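Side-chain contact in TSC1 N-terminal domain (Chaetomium thermophilum, PDB 7A0M), which probably binds lysosomal phosphoinositides as part of the TSC complex, a GTPase-activating assembly that regulates mTORC1: residues I250-V253 with M254-F258. Sequence-based numbering, arbitrary orientation.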
# COMPACT_ATOMS: atom_id res chain seq x y z
N ILE B 250 -21.75 -5.77 7.92
CA ILE B 250 -21.67 -6.72 6.81
C ILE B 250 -22.68 -6.34 5.73
O ILE B 250 -22.38 -6.37 4.53
CB ILE B 250 -21.89 -8.16 7.31
CG1 ILE B 250 -20.71 -8.60 8.18
CG2 ILE B 250 -22.07 -9.11 6.14
CD1 ILE B 250 -20.88 -9.98 8.78
N ALA B 251 -23.90 -5.98 6.14
CA ALA B 251 -24.91 -5.55 5.17
C ALA B 251 -24.46 -4.29 4.44
O ALA B 251 -24.63 -4.19 3.22
CB ALA B 251 -26.25 -5.32 5.88
N LEU B 252 -23.89 -3.33 5.16
CA LEU B 252 -23.43 -2.10 4.53
C LEU B 252 -22.31 -2.38 3.53
O LEU B 252 -22.31 -1.82 2.42
CB LEU B 252 -22.96 -1.10 5.59
CG LEU B 252 -22.45 0.24 5.06
CD1 LEU B 252 -23.55 0.98 4.32
CD2 LEU B 252 -21.89 1.09 6.19
N VAL B 253 -21.35 -3.23 3.90
CA VAL B 253 -20.24 -3.54 3.00
C VAL B 253 -20.74 -4.22 1.73
O VAL B 253 -20.20 -3.99 0.64
CB VAL B 253 -19.19 -4.40 3.74
CG1 VAL B 253 -18.15 -4.93 2.77
CG2 VAL B 253 -18.53 -3.60 4.84
N MSE B 254 -21.77 -5.04 1.84
CA MSE B 254 -22.32 -5.73 0.68
C MSE B 254 -23.12 -4.78 -0.22
O MSE B 254 -23.25 -5.01 -1.42
CB MSE B 254 -23.22 -6.90 1.11
CG MSE B 254 -22.49 -8.01 1.85
SE MSE B 254 -23.69 -9.43 2.47
CE MSE B 254 -24.13 -10.22 0.75
N LEU B 255 -23.65 -3.71 0.37
CA LEU B 255 -24.57 -2.85 -0.36
C LEU B 255 -23.84 -1.77 -1.16
O LEU B 255 -24.26 -1.43 -2.27
CB LEU B 255 -25.56 -2.20 0.61
CG LEU B 255 -26.71 -3.07 1.13
CD1 LEU B 255 -27.33 -2.42 2.36
CD2 LEU B 255 -27.75 -3.27 0.05
N LEU B 256 -22.76 -1.23 -0.60
CA LEU B 256 -22.09 -0.09 -1.22
C LEU B 256 -21.64 -0.32 -2.66
O LEU B 256 -21.79 0.61 -3.47
CB LEU B 256 -20.89 0.33 -0.35
CG LEU B 256 -21.24 0.91 1.02
CD1 LEU B 256 -19.98 1.28 1.78
CD2 LEU B 256 -22.17 2.11 0.88
N PRO B 257 -21.11 -1.48 -3.06
CA PRO B 257 -20.72 -1.65 -4.47
C PRO B 257 -21.87 -1.56 -5.47
O PRO B 257 -21.61 -1.49 -6.67
CB PRO B 257 -20.08 -3.05 -4.50
CG PRO B 257 -19.64 -3.28 -3.10
CD PRO B 257 -20.67 -2.63 -2.24
N PHE B 258 -23.12 -1.56 -5.01
CA PHE B 258 -24.26 -1.45 -5.91
C PHE B 258 -24.71 -0.01 -6.15
O PHE B 258 -25.52 0.23 -7.05
CB PHE B 258 -25.44 -2.27 -5.38
CG PHE B 258 -25.25 -3.75 -5.51
CD1 PHE B 258 -24.62 -4.48 -4.51
CD2 PHE B 258 -25.70 -4.42 -6.64
CE1 PHE B 258 -24.45 -5.85 -4.64
CE2 PHE B 258 -25.53 -5.79 -6.77
CZ PHE B 258 -24.90 -6.50 -5.77
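The carbonyl oxygen of Leu-252 takes two backbone N-H groups at once. Leu-256 N reaches Leu-252 O at 3.1 Å with a C=O...N angle of 162°, an almost linear approach, while Leu-255 N comes to the same oxygen from above the carbonyl plane, bent to 108° at the acceptor. Leu-255 N also makes a weak bond back to Ala-251 O, so its single N-H is divided between an i-4 and an i-3 acceptor. Two residues before the Leu-256 bond, Met-254 N to Ile-250 O is an ordinary helical bond. Such a mixture of i-4 and i-3 bonds is what is seen where an alpha-helix, here 242-255, passes into a 3-10 segment, here 256-258, in the all-helical N-terminal domain of TSC1. Pro-257 has no N-H to give to Val-253 O; its ring CD sits there instead, 3.2 Å from that oxygen.

Side chains pair along the turn with i+4 spacing. Selenomethionine Met-254 runs alongside Ile-250, both pointing the same way, with SE 4.0 Å from Ile-250 CG2. Its CG passes close over Ile-250 O, and a bend near the end of the chain turns the methyl aside. On another face, Leu-252 has CG trans to its own N (chi1 -180°), which carries CD1 forward to meet Leu-256 CD2 at 3.9 Å; the two leucines lie askew, branch against branch. Helix 323-333 flanks this pair through Tyr-326 on Leu-252 and Ile-329 and Leu-333 on Leu-256. Helix 228-238 adds Phe-229, Leu-233 and Leu-236 around Leu-252, whereas helix 199-214 meets Ile-250, Ala-251, Met-254 and Leu-255 through Cys-210, Leu-209, Asn-214 and Val-213 respectively.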